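Local coordinates for cystalysin (Treponema denticola, PDB 1C7N), which is a pyridoxal-5'-phosphate-binding protein of the class I and II aminotransferase family, built as a two-subunit assembly, at residues K72-K77 and A280-Y285; D90-T95 and M247-I252; V106-K111 and F261-D266; L226-I231 and I251-D256. All coordinates share one frame; numbering follows the deposited sequence.

Overall arrangement
The four contacts sit round one edge of the seven-stranded mixed sheet that forms the core of the aminotransferase-type fold. Interaction 2 pairs the edge strand 92-95 with strand 248-251. Interaction 1 lies about 12 Å from it, centre to centre, where helices 69-83 and 275-287 pack over one face through Val75 and Cys281, which rest on Asn249. On the other face helix 255-267 serves both interaction 3 and interaction 4, whose centres are about 14 Å apart. Interactions 2 and 4 share Ile251 and Ile252. Interactions 1 to 3 join segments 150 or more residues apart, whereas interaction 4 spans 20. This sheet edge carries Ser248 of the pyridoxal-5'-phosphate pocket.

Interaction 1: K72-K77 and A280-Y285; sequences KKTVKK and ACEICY
The ring of Tyr285 meets helix 69-83 with its edge, where the CA of Val75 lies near the ring plane, 4.1 Å from Tyr285 CD1. One methyl of the same valine reaches the rim further out, Val75 CG2 standing 4.3 Å from Tyr285 CE1. Beyond the two segments, Trp78 stacks with this ring and Phe240 touches it. The tyrosine owes its position to a first torsion of -75°, which sets CG opposite the carbonyl carbon. At the root of the tyrosine side chain, Thr74 CG2 lies 3.8 Å from Tyr285 CB. This is plain helix-against-helix packing within the aminotransferase-type fold: the axes of 72-77 and 280-285 approach to 9.6 Å and cross at 43°, with Thr74 nearest Glu282 along the backbones. The hydroxyl of Thr74 turns back to the carbonyl of Glu70 in its own helix, and its oxygen merely brushes the aliphatic CG of Glu282 at 4.1 Å. Glu282 runs extended across the threonine at about a right angle and carries its carboxylate to a salt bridge with Lys286. Deeper in, Val75 CG2 lies 4.4 Å from Cys281 SG, and both side chains rest on Asn249 of strand 248-251.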
loop_
_atom_site.group_PDB
_atom_site.type_symbol
_atom_site.label_atom_id
_atom_site.label_comp_id
_atom_site.label_asym_id
_atom_site.label_seq_id
_atom_site.Cartn_x
_atom_site.Cartn_y
_atom_site.Cartn_z
ATOM N N LYS A 72 -6.192 10.443 13.738
ATOM C CA LYS A 72 -4.949 10.933 14.306
ATOM C C LYS A 72 -5.083 11.073 15.817
ATOM O O LYS A 72 -4.162 10.724 16.559
ATOM C CB LYS A 72 -4.578 12.276 13.673
ATOM C CG LYS A 72 -4.441 12.197 12.157
ATOM C CD LYS A 72 -4.023 13.518 11.542
ATOM C CE LYS A 72 -3.822 13.353 10.038
ATOM N NZ LYS A 72 -3.068 14.481 9.436
ATOM N N LYS A 73 -6.225 11.580 16.270
ATOM C CA LYS A 73 -6.447 11.741 17.703
ATOM C C LYS A 73 -6.401 10.391 18.403
ATOM O O LYS A 73 -5.876 10.280 19.509
ATOM C CB LYS A 73 -7.807 12.389 17.988
ATOM C CG LYS A 73 -7.961 13.821 17.507
ATOM C CD LYS A 73 -9.195 14.466 18.138
ATOM C CE LYS A 73 -9.607 15.732 17.407
ATOM N NZ LYS A 73 -8.503 16.721 17.325
ATOM N N THR A 74 -6.962 9.372 17.753
ATOM C CA THR A 74 -7.003 8.023 18.310
ATOM C C THR A 74 -5.605 7.412 18.434
ATOM O O THR A 74 -5.315 6.704 19.397
ATOM C CB THR A 74 -7.905 7.099 17.453
ATOM O OG1 THR A 74 -9.241 7.621 17.437
ATOM C CG2 THR A 74 -7.940 5.699 18.026
ATOM N N VAL A 75 -4.740 7.688 17.465
ATOM C CA VAL A 75 -3.376 7.172 17.504
ATOM C C VAL A 75 -2.603 7.912 18.597
ATOM O O VAL A 75 -1.848 7.312 19.362
ATOM C CB VAL A 75 -2.685 7.374 16.145
ATOM C CG1 VAL A 75 -1.221 6.958 16.226
ATOM C CG2 VAL A 75 -3.419 6.566 15.085
ATOM N N LYS A 76 -2.810 9.220 18.665
ATOM C CA LYS A 76 -2.168 10.060 19.671
ATOM C C LYS A 76 -2.613 9.606 21.064
ATOM O O LYS A 76 -1.806 9.521 21.994
ATOM C CB LYS A 76 -2.556 11.525 19.435
ATOM C CG LYS A 76 -2.174 12.512 20.538
ATOM C CD LYS A 76 -2.603 13.930 20.133
ATOM C CE LYS A 76 -2.747 14.870 21.327
ATOM N NZ LYS A 76 -1.470 15.097 22.056
ATOM N N LYS A 77 -3.901 9.305 21.198
ATOM C CA LYS A 77 -4.454 8.858 22.471
ATOM C C LYS A 77 -3.864 7.506 22.874
ATOM O O LYS A 77 -3.581 7.270 24.045
ATOM C CB LYS A 77 -5.981 8.758 22.378
ATOM C CG LYS A 77 -6.672 8.537 23.717
ATOM C CD LYS A 77 -8.186 8.543 23.575
ATOM C CE LYS A 77 -8.875 8.700 24.924
ATOM N NZ LYS A 77 -8.498 7.639 25.899
ATOM N N ALA A 280 -9.444 0.140 10.429
ATOM C CA ALA A 280 -9.013 -1.022 11.199
ATOM C C ALA A 280 -8.167 -0.591 12.395
ATOM O O ALA A 280 -8.352 -1.085 13.505
ATOM C CB ALA A 280 -8.213 -1.976 10.306
ATOM N N CYS A 281 -7.236 0.328 12.166
ATOM C CA CYS A 281 -6.369 0.811 13.237
ATOM C C CYS A 281 -7.185 1.539 14.304
ATOM O O CYS A 281 -6.961 1.354 15.502
ATOM C CB CYS A 281 -5.304 1.752 12.674
ATOM S SG CYS A 281 -4.195 2.428 13.928
ATOM N N GLU A 282 -8.129 2.366 13.863
ATOM C CA GLU A 282 -8.972 3.103 14.794
ATOM C C GLU A 282 -9.831 2.159 15.638
ATOM O O GLU A 282 -9.910 2.303 16.864
ATOM C CB GLU A 282 -9.872 4.088 14.037
ATOM C CG GLU A 282 -10.852 4.821 14.947
ATOM C CD GLU A 282 -11.632 5.903 14.223
ATOM O OE1 GLU A 282 -12.735 6.249 14.692
ATOM O OE2 GLU A 282 -11.134 6.416 13.198
ATOM N N ILE A 283 -10.471 1.195 14.986
ATOM C CA ILE A 283 -11.307 0.232 15.698
ATOM C C ILE A 283 -10.496 -0.541 16.737
ATOM O O ILE A 283 -10.952 -0.743 17.863
ATOM C CB ILE A 283 -11.934 -0.794 14.742
ATOM C CG1 ILE A 283 -12.890 -0.101 13.767
ATOM C CG2 ILE A 283 -12.686 -1.854 15.545
ATOM C CD1 ILE A 283 -13.386 -1.016 12.665
ATOM N N CYS A 284 -9.301 -0.984 16.352
ATOM C CA CYS A 284 -8.445 -1.750 17.262
ATOM C C CYS A 284 -8.075 -0.989 18.526
ATOM O O CYS A 284 -8.214 -1.506 19.638
ATOM C CB CYS A 284 -7.158 -2.192 16.555
ATOM S SG CYS A 284 -7.367 -3.540 15.352
ATOM N N TYR A 285 -7.579 0.232 18.350
ATOM C CA TYR A 285 -7.172 1.063 19.476
ATOM C C TYR A 285 -8.349 1.433 20.373
ATOM O O TYR A 285 -8.214 1.493 21.596
ATOM C CB TYR A 285 -6.489 2.337 18.962
ATOM C CG TYR A 285 -5.078 2.129 18.447
ATOM C CD1 TYR A 285 -4.391 3.162 17.804
ATOM C CD2 TYR A 285 -4.405 0.920 18.651
ATOM C CE1 TYR A 285 -3.071 2.998 17.383
ATOM C CE2 TYR A 285 -3.087 0.749 18.232
ATOM C CZ TYR A 285 -2.427 1.793 17.603
ATOM O OH TYR A 285 -1.117 1.636 17.205
#

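Interaction 2: D90-T95 and M247-I252; sequences DWIINT and MSNIII
Ile92 and Ile251 form the apolar centre, side by side and pointing the same way, with Ile92 CG1 3.5 Å from Ile251 CD1. They are a non-hydrogen-bonded pair of an antiparallel strand pairing, at the edge of the mixed sheet of this aminotransferase-type fold. The bend in Ile251 (chi2 -56°) brings its terminal methyl to its neighbour, while its other branch, CG2, meets the indole edge of Trp91 in the ring plane, 3.9 Å from CE3. Val75 of helix 69-83 packs against Ile92 on this face. On the other face Ile93 packs on Arg258 and Thr262 of helix 255-267, and Ile250 touches Ile231 of the adjoining strand. The backbones of Ile93 and Ile250 exchange two bonds; that from Ile93 N to Ile250 O is 2.7 Å long and lies in the carbonyl plane. Ile252 N closes the pairing at one end with a nearly straight bond to Trp91 O.

Toward the other end the polar groups take over. Ser248, which lines the pyridoxal-5'-phosphate pocket, gives its backbone N to Thr95 O, whereas its hydroxyl reaches that oxygen only weakly. Asn249 OD1 accepts from Tyr71 outside the pair, and the amide planes of Asn94 and Asn249 are turned 66° apart. Asn94 ND2 gives a 2.9 Å bond to Ser248 O at 176°, the acceptor lying almost in the plane of the donor amide.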
loop_
_atom_site.group_PDB
_atom_site.type_symbol
_atom_site.label_atom_id
_atom_site.label_comp_id
_atom_site.label_asym_id
_atom_site.label_seq_id
_atom_site.Cartn_x
_atom_site.Cartn_y
_atom_site.Cartn_z
ATOM N N ASP A 90 0.091 16.063 13.893
ATOM C CA ASP A 90 0.840 16.281 12.667
ATOM C C ASP A 90 2.205 15.597 12.626
ATOM O O ASP A 90 2.960 15.782 11.681
ATOM C CB ASP A 90 0.977 17.785 12.381
ATOM C CG ASP A 90 1.536 18.565 13.555
ATOM O OD1 ASP A 90 1.669 19.803 13.426
ATOM O OD2 ASP A 90 1.841 17.950 14.602
ATOM N N TRP A 91 2.510 14.799 13.647
ATOM C CA TRP A 91 3.771 14.050 13.711
ATOM C C TRP A 91 3.606 12.694 13.012
ATOM O O TRP A 91 4.590 12.032 12.678
ATOM C CB TRP A 91 4.149 13.758 15.163
ATOM C CG TRP A 91 4.662 14.905 15.964
ATOM C CD1 TRP A 91 4.505 16.235 15.704
ATOM C CD2 TRP A 91 5.368 14.816 17.205
ATOM N NE1 TRP A 91 5.068 16.983 16.714
ATOM C CE2 TRP A 91 5.604 16.138 17.647
ATOM C CE3 TRP A 91 5.821 13.746 17.991
ATOM C CZ2 TRP A 91 6.276 16.419 18.841
ATOM C CZ3 TRP A 91 6.491 14.025 19.183
ATOM C CH2 TRP A 91 6.711 15.355 19.594
ATOM N N ILE A 92 2.356 12.287 12.807
ATOM C CA ILE A 92 2.035 10.994 12.202
ATOM C C ILE A 92 2.050 10.931 10.677
ATOM O O ILE A 92 1.262 11.599 10.017
ATOM C CB ILE A 92 0.637 10.513 12.657
ATOM C CG1 ILE A 92 0.552 10.508 14.183
ATOM C CG2 ILE A 92 0.360 9.103 12.126
ATOM C CD1 ILE A 92 -0.854 10.288 14.698
ATOM N N ILE A 93 2.945 10.113 10.131
ATOM C CA ILE A 93 3.031 9.920 8.680
ATOM C C ILE A 93 2.697 8.449 8.412
ATOM O O ILE A 93 3.237 7.552 9.070
ATOM C CB ILE A 93 4.445 10.234 8.138
ATOM C CG1 ILE A 93 4.811 11.691 8.451
ATOM C CG2 ILE A 93 4.493 9.983 6.632
ATOM C CD1 ILE A 93 3.842 12.717 7.879
ATOM N N ASN A 94 1.817 8.203 7.446
ATOM C CA ASN A 94 1.393 6.837 7.138
ATOM C C ASN A 94 2.087 6.161 5.964
ATOM O O ASN A 94 2.405 6.795 4.954
ATOM C CB ASN A 94 -0.119 6.806 6.885
ATOM C CG ASN A 94 -0.923 7.319 8.069
ATOM O OD1 ASN A 94 -1.709 8.256 7.936
ATOM N ND2 ASN A 94 -0.731 6.704 9.229
ATOM N N THR A 95 2.311 4.858 6.113
ATOM C CA THR A 95 2.921 4.041 5.073
ATOM C C THR A 95 2.220 2.694 5.120
ATOM O O THR A 95 1.621 2.339 6.134
ATOM C CB THR A 95 4.426 3.811 5.311
ATOM O OG1 THR A 95 4.613 3.108 6.543
ATOM C CG2 THR A 95 5.171 5.139 5.360
ATOM N N MET A 247 -1.289 -0.745 7.161
ATOM C CA MET A 247 -1.390 0.627 7.655
ATOM C C MET A 247 -0.431 0.831 8.818
ATOM O O MET A 247 -0.526 0.151 9.838
ATOM C CB MET A 247 -2.819 0.954 8.087
ATOM C CG MET A 247 -3.013 2.403 8.539
ATOM S SD MET A 247 -2.351 3.650 7.390
ATOM C CE MET A 247 -3.435 3.445 5.972
ATOM N N SER A 248 0.500 1.765 8.653
ATOM C CA SER A 248 1.492 2.043 9.682
ATOM C C SER A 248 1.459 3.505 10.122
ATOM O O SER A 248 1.071 4.392 9.357
ATOM C CB SER A 248 2.890 1.715 9.155
ATOM O OG SER A 248 2.942 0.411 8.606
ATOM N N ASN A 249 1.871 3.745 11.361
ATOM C CA ASN A 249 1.915 5.093 11.903
ATOM C C ASN A 249 3.356 5.446 12.241
ATOM O O ASN A 249 3.847 5.137 13.334
ATOM C CB ASN A 249 1.039 5.195 13.147
ATOM C CG ASN A 249 -0.426 5.070 12.824
ATOM O OD1 ASN A 249 -0.967 5.852 12.032
ATOM N ND2 ASN A 249 -1.083 4.086 13.426
ATOM N N ILE A 250 4.033 6.076 11.286
ATOM C CA ILE A 250 5.423 6.468 11.463
ATOM C C ILE A 250 5.416 7.833 12.131
ATOM O O ILE A 250 4.865 8.795 11.585
ATOM C CB ILE A 250 6.151 6.548 10.104
ATOM C CG1 ILE A 250 5.737 5.368 9.224
ATOM C CG2 ILE A 250 7.661 6.494 10.321
ATOM C CD1 ILE A 250 6.085 3.994 9.822
ATOM N N ILE A 251 6.014 7.915 13.315
ATOM C CA ILE A 251 6.034 9.167 14.067
ATOM C C ILE A 251 7.341 9.930 13.908
ATOM O O ILE A 251 8.420 9.418 14.228
ATOM C CB ILE A 251 5.788 8.903 15.569
ATOM C CG1 ILE A 251 4.575 7.988 15.744
ATOM C CG2 ILE A 251 5.551 10.219 16.303
ATOM C CD1 ILE A 251 3.301 8.512 15.093
ATOM N N ILE A 252 7.232 11.162 13.421
ATOM C CA ILE A 252 8.395 12.021 13.196
ATOM C C ILE A 252 8.118 13.436 13.701
ATOM O O ILE A 252 7.347 14.183 13.098
ATOM C CB ILE A 252 8.742 12.092 11.697
ATOM C CG1 ILE A 252 8.817 10.676 11.118
ATOM C CG2 ILE A 252 10.074 12.800 11.500
ATOM C CD1 ILE A 252 9.014 10.647 9.620
#

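Interaction 3: V106-K111 and F261-D266; sequences VREFTK and FTKSRD
Glu108 and Ser264 meet chiefly by van der Waals contact. The CB of Glu108 lies 3.7 Å from Ser264 CB, and the bend of the glutamate at chi2 (55°) folds its carboxylate back so that OE1 approaches the same serine carbon at 3.5 Å. Arg107 adds the aliphatic part of its chain, its CD standing 3.9 Å from Ser264 OG. The aromatic contribution is looser: Phe109 CE1 comes within 4.3 Å of Phe261 CB, near the plane of the Phe261 ring and at its edge, while one face of the Phe109 ring carries the CG of Glu108, offset toward the rim.

Charge plays its part at the solvent side. Lys263 crosses Glu108 at about a right angle, but its NZ remains 4.2 Å from Glu108 OE2, beyond a salt bridge; the carboxylate instead pairs with Arg260, one turn back in the lysine's own helix. The lysine would still be expected to favour the negative charge. Hydrogen bonding is supplied by Asn104, whose OD1 pairs with Ser264 OG and whose ND2 serves Phe261 O, so a single amide links helices 98-109 and 255-267.

Helix 255-267 lies between helix 98-109 and strand 92-95, where Phe261 packs on Ile93 and Thr95, while Phe109 reaches Trp201 of strand 199-203 and Arg107 touches Ala267 of the second subunit.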
loop_
_atom_site.group_PDB
_atom_site.type_symbol
_atom_site.label_atom_id
_atom_site.label_comp_id
_atom_site.label_asym_id
_atom_site.label_seq_id
_atom_site.Cartn_x
_atom_site.Cartn_y
_atom_site.Cartn_z
ATOM N N VAL A 106 16.142 4.707 4.700
ATOM C CA VAL A 106 17.484 4.528 4.157
ATOM C C VAL A 106 17.626 5.321 2.861
ATOM O O VAL A 106 18.605 6.035 2.648
ATOM C CB VAL A 106 17.768 3.042 3.868
ATOM C CG1 VAL A 106 19.129 2.887 3.202
ATOM C CG2 VAL A 106 17.715 2.246 5.165
ATOM N N ARG A 107 16.624 5.196 2.003
ATOM C CA ARG A 107 16.614 5.880 0.720
ATOM C C ARG A 107 16.806 7.389 0.852
ATOM O O ARG A 107 17.637 7.982 0.164
ATOM C CB ARG A 107 15.292 5.585 0.005
ATOM C CG ARG A 107 15.124 6.255 -1.351
ATOM C CD ARG A 107 13.877 5.736 -2.065
ATOM N NE ARG A 107 13.864 4.275 -2.123
ATOM C CZ ARG A 107 13.099 3.496 -1.362
ATOM N NH1 ARG A 107 12.263 4.030 -0.477
ATOM N NH2 ARG A 107 13.178 2.177 -1.476
ATOM N N GLU A 108 16.049 8.000 1.757
ATOM C CA GLU A 108 16.089 9.446 1.948
ATOM C C GLU A 108 17.218 10.040 2.787
ATOM O O GLU A 108 17.794 11.056 2.406
ATOM C CB GLU A 108 14.742 9.911 2.516
ATOM C CG GLU A 108 14.631 11.406 2.790
ATOM C CD GLU A 108 14.948 12.256 1.572
ATOM O OE1 GLU A 108 14.562 11.861 0.452
ATOM O OE2 GLU A 108 15.571 13.325 1.736
ATOM N N PHE A 109 17.552 9.421 3.914
ATOM C CA PHE A 109 18.580 9.990 4.772
ATOM C C PHE A 109 20.006 9.450 4.676
ATOM O O PHE A 109 20.849 9.769 5.514
ATOM C CB PHE A 109 18.090 9.964 6.221
ATOM C CG PHE A 109 16.779 10.670 6.413
ATOM C CD1 PHE A 109 15.576 9.985 6.274
ATOM C CD2 PHE A 109 16.743 12.038 6.655
ATOM C CE1 PHE A 109 14.354 10.653 6.369
ATOM C CE2 PHE A 109 15.525 12.718 6.750
ATOM C CZ PHE A 109 14.330 12.024 6.605
ATOM N N THR A 110 20.277 8.642 3.659
ATOM C CA THR A 110 21.621 8.114 3.442
ATOM C C THR A 110 21.852 8.019 1.940
ATOM O O THR A 110 20.918 8.143 1.153
ATOM C CB THR A 110 21.830 6.704 4.052
ATOM O OG1 THR A 110 21.008 5.752 3.365
ATOM C CG2 THR A 110 21.490 6.700 5.535
ATOM N N LYS A 111 23.103 7.810 1.552
ATOM C CA LYS A 111 23.461 7.689 0.145
ATOM C C LYS A 111 24.245 6.393 -0.016
ATOM O O LYS A 111 24.766 5.854 0.961
ATOM C CB LYS A 111 24.330 8.875 -0.278
ATOM C CG LYS A 111 25.600 9.029 0.553
ATOM C CD LYS A 111 26.495 10.142 0.016
ATOM C CE LYS A 111 27.704 10.376 0.915
ATOM N NZ LYS A 111 28.572 9.171 1.045
ATOM N N PHE A 261 10.913 12.654 4.716
ATOM C CA PHE A 261 10.438 11.273 4.714
ATOM C C PHE A 261 9.197 11.193 3.827
ATOM O O PHE A 261 9.028 10.256 3.046
ATOM C CB PHE A 261 10.074 10.852 6.142
ATOM C CG PHE A 261 9.589 9.436 6.254
ATOM C CD1 PHE A 261 10.489 8.385 6.402
ATOM C CD2 PHE A 261 8.228 9.153 6.214
ATOM C CE1 PHE A 261 10.037 7.071 6.510
ATOM C CE2 PHE A 261 7.767 7.843 6.318
ATOM C CZ PHE A 261 8.673 6.799 6.468
ATOM N N THR A 262 8.334 12.194 3.956
ATOM C CA THR A 262 7.099 12.263 3.187
ATOM C C THR A 262 7.339 12.445 1.689
ATOM O O THR A 262 6.673 11.814 0.864
ATOM C CB THR A 262 6.224 13.412 3.696
ATOM O OG1 THR A 262 5.900 13.178 5.070
ATOM C CG2 THR A 262 4.950 13.520 2.881
ATOM N N LYS A 263 8.278 13.318 1.337
ATOM C CA LYS A 263 8.595 13.560 -0.069
ATOM C C LYS A 263 9.092 12.254 -0.677
ATOM O O LYS A 263 8.645 11.846 -1.751
ATOM C CB LYS A 263 9.690 14.626 -0.207
ATOM C CG LYS A 263 11.001 14.245 0.472
ATOM C CD LYS A 263 12.140 15.230 0.225
ATOM C CE LYS A 263 12.792 15.009 -1.134
ATOM N NZ LYS A 263 14.057 15.794 -1.279
ATOM N N SER A 264 10.017 11.601 0.017
ATOM C CA SER A 264 10.577 10.347 -0.464
ATOM C C SER A 264 9.496 9.285 -0.622
ATOM O O SER A 264 9.454 8.577 -1.625
ATOM C CB SER A 264 11.657 9.843 0.490
ATOM O OG SER A 264 12.234 8.654 -0.016
ATOM N N ARG A 265 8.622 9.172 0.372
ATOM C CA ARG A 265 7.539 8.204 0.299
ATOM C C ARG A 265 6.653 8.501 -0.911
ATOM O O ARG A 265 6.216 7.587 -1.612
ATOM C CB ARG A 265 6.695 8.241 1.579
ATOM C CG ARG A 265 5.331 7.589 1.427
ATOM C CD ARG A 265 4.254 8.648 1.266
ATOM N NE ARG A 265 3.514 8.797 2.506
ATOM C CZ ARG A 265 2.622 9.749 2.756
ATOM N NH1 ARG A 265 2.340 10.677 1.852
ATOM N NH2 ARG A 265 1.995 9.758 3.919
ATOM N N ASP A 266 6.409 9.781 -1.169
ATOM C CA ASP A 266 5.558 10.170 -2.288
ATOM C C ASP A 266 6.157 9.881 -3.663
ATOM O O ASP A 266 5.448 9.927 -4.669
ATOM C CB ASP A 266 5.174 11.650 -2.177
ATOM C CG ASP A 266 4.298 11.934 -0.967
ATOM O OD1 ASP A 266 3.485 11.058 -0.600
ATOM O OD2 ASP A 266 4.410 13.034 -0.387
#

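Interaction 4: L226-I231 and I251-D256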
loop_
_atom_site.group_PDB
_atom_site.type_symbol
_atom_site.label_atom_id
_atom_site.label_comp_id
_atom_site.label_asym_id
_atom_site.label_seq_id
_atom_site.Cartn_x
_atom_site.Cartn_y
_atom_site.Cartn_z
ATOM N N LEU A 226 16.652 14.053 21.569
ATOM C CA LEU A 226 16.811 12.778 20.877
ATOM C C LEU A 226 15.641 12.682 19.899
ATOM O O LEU A 226 15.823 12.342 18.729
ATOM C CB LEU A 226 16.769 11.607 21.864
ATOM C CG LEU A 226 16.822 10.202 21.252
ATOM C CD1 LEU A 226 18.167 9.980 20.555
ATOM C CD2 LEU A 226 16.608 9.165 22.338
ATOM N N ALA A 227 14.447 13.010 20.385
ATOM C CA ALA A 227 13.237 12.977 19.564
ATOM C C ALA A 227 13.372 13.882 18.341
ATOM O O ALA A 227 12.747 13.638 17.310
ATOM C CB ALA A 227 12.022 13.405 20.394
ATOM N N ASP A 228 14.181 14.930 18.470
ATOM C CA ASP A 228 14.409 15.876 17.379
ATOM C C ASP A 228 15.062 15.221 16.160
ATOM O O ASP A 228 14.951 15.728 15.047
ATOM C CB ASP A 228 15.288 17.037 17.859
ATOM C CG ASP A 228 14.521 18.054 18.689
ATOM O OD1 ASP A 228 15.180 18.888 19.351
ATOM O OD2 ASP A 228 13.272 18.033 18.673
ATOM N N LYS A 229 15.751 14.103 16.365
ATOM C CA LYS A 229 16.378 13.418 15.243
ATOM C C LYS A 229 16.049 11.926 15.204
ATOM O O LYS A 229 16.850 11.110 14.755
ATOM C CB LYS A 229 17.897 13.625 15.260
ATOM C CG LYS A 229 18.636 13.048 16.454
ATOM C CD LYS A 229 20.134 13.210 16.235
ATOM C CE LYS A 229 20.958 12.549 17.324
ATOM N NZ LYS A 229 22.412 12.573 16.965
ATOM N N THR A 230 14.852 11.585 15.666
ATOM C CA THR A 230 14.400 10.197 15.684
ATOM C C THR A 230 13.177 9.966 14.795
ATOM O O THR A 230 12.317 10.837 14.657
ATOM C CB THR A 230 14.016 9.744 17.120
ATOM O OG1 THR A 230 15.158 9.836 17.981
ATOM C CG2 THR A 230 13.496 8.298 17.112
ATOM N N ILE A 231 13.125 8.786 14.190
ATOM C CA ILE A 231 11.997 8.366 13.370
ATOM C C ILE A 231 11.551 7.088 14.067
ATOM O O ILE A 231 12.322 6.138 14.161
ATOM C CB ILE A 231 12.403 8.005 11.923
ATOM C CG1 ILE A 231 12.772 9.265 11.136
ATOM C CG2 ILE A 231 11.257 7.273 11.244
ATOM C CD1 ILE A 231 13.298 8.978 9.734
ATOM N N ILE A 251 6.014 7.915 13.315
ATOM C CA ILE A 251 6.034 9.167 14.067
ATOM C C ILE A 251 7.341 9.930 13.908
ATOM O O ILE A 251 8.420 9.418 14.228
ATOM C CB ILE A 251 5.788 8.903 15.569
ATOM C CG1 ILE A 251 4.575 7.988 15.744
ATOM C CG2 ILE A 251 5.551 10.219 16.303
ATOM C CD1 ILE A 251 3.301 8.512 15.093
ATOM N N ILE A 252 7.232 11.162 13.421
ATOM C CA ILE A 252 8.395 12.021 13.196
ATOM C C ILE A 252 8.118 13.436 13.701
ATOM O O ILE A 252 7.347 14.183 13.098
ATOM C CB ILE A 252 8.742 12.092 11.697
ATOM C CG1 ILE A 252 8.817 10.676 11.118
ATOM C CG2 ILE A 252 10.074 12.800 11.500
ATOM C CD1 ILE A 252 9.014 10.647 9.620
ATOM N N LYS A 253 8.753 13.793 14.813
ATOM C CA LYS A 253 8.589 15.113 15.426
ATOM C C LYS A 253 9.153 16.278 14.610
ATOM O O LYS A 253 8.491 17.303 14.439
ATOM C CB LYS A 253 9.248 15.126 16.808
ATOM C CG LYS A 253 9.274 16.494 17.473
ATOM C CD LYS A 253 10.187 16.490 18.693
ATOM C CE LYS A 253 10.096 17.801 19.453
ATOM N NZ LYS A 253 11.142 17.922 20.511
ATOM N N ASN A 254 10.381 16.125 14.119
ATOM C CA ASN A 254 11.034 17.179 13.350
ATOM C C ASN A 254 10.390 17.437 11.992
ATOM O O ASN A 254 10.329 16.546 11.143
ATOM C CB ASN A 254 12.514 16.854 13.161
ATOM C CG ASN A 254 13.276 17.991 12.504
ATOM O OD1 ASN A 254 13.341 18.087 11.276
ATOM N ND2 ASN A 254 13.839 18.872 13.321
ATOM N N PRO A 255 9.911 18.672 11.765
ATOM C CA PRO A 255 9.265 19.059 10.510
ATOM C C PRO A 255 10.142 18.834 9.282
ATOM O O PRO A 255 9.649 18.428 8.229
ATOM C CB PRO A 255 8.942 20.534 10.732
ATOM C CG PRO A 255 8.707 20.600 12.201
ATOM C CD PRO A 255 9.856 19.780 12.734
ATOM N N ASP A 256 11.436 19.105 9.415
ATOM C CA ASP A 256 12.368 18.921 8.309
ATOM C C ASP A 256 12.513 17.448 7.957
ATOM O O ASP A 256 12.435 17.072 6.788
ATOM C CB ASP A 256 13.735 19.506 8.665
ATOM C CG ASP A 256 13.778 21.013 8.516
ATOM O OD1 ASP A 256 12.877 21.693 9.053
ATOM O OD2 ASP A 256 14.715 21.514 7.862
HETATM O O HOH W 1 12.213 13.812 14.455
HETATM O O HOH W 2 12.227 18.807 16.394
HETATM O O HOH W 3 10.242 11.620 16.186
#
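Ile231 and Ile252 face each other with CA atoms 5.1 Å apart, and Asp228 and Asn254 approach almost as closely. The segment 226-231 leaves a short helix and enters strand 230-234, while 251-256 leaves strand 248-251 and turns into helix 255-267 at Asn254, its N-cap residue. Waters fill in for direct backbone bonding: one accepts from Asn254 N and lies 2.9 Å from Ala227 O and 3.0 Å from Thr230 O, and another accepts from Lys253 N and lies 2.7 Å from Thr230 O.

Among the side chains, the two isoleucines lie alongside each other, Ile231 CG2 4.2 Å from Ile252 CG1. Lys253 stretches out fully from a first torsion of 174°, its CD passing 4.0 Å from Ala227 CB, and ends in a salt bridge of 2.8 Å from NZ to Asp228 OD2. The ammonium takes the syn side of that oxygen but stands 32° out of the carboxylate plane. Asn254 sets its CB 3.3 Å from Asp228 O while its OD1 caps Ile257 N.

With Glu224 also bridging Lys253, two carboxylates share one ammonium, which probably stabilises its positive charge; a further water, donating to Asp228 OD2, helps satisfy the aspartate.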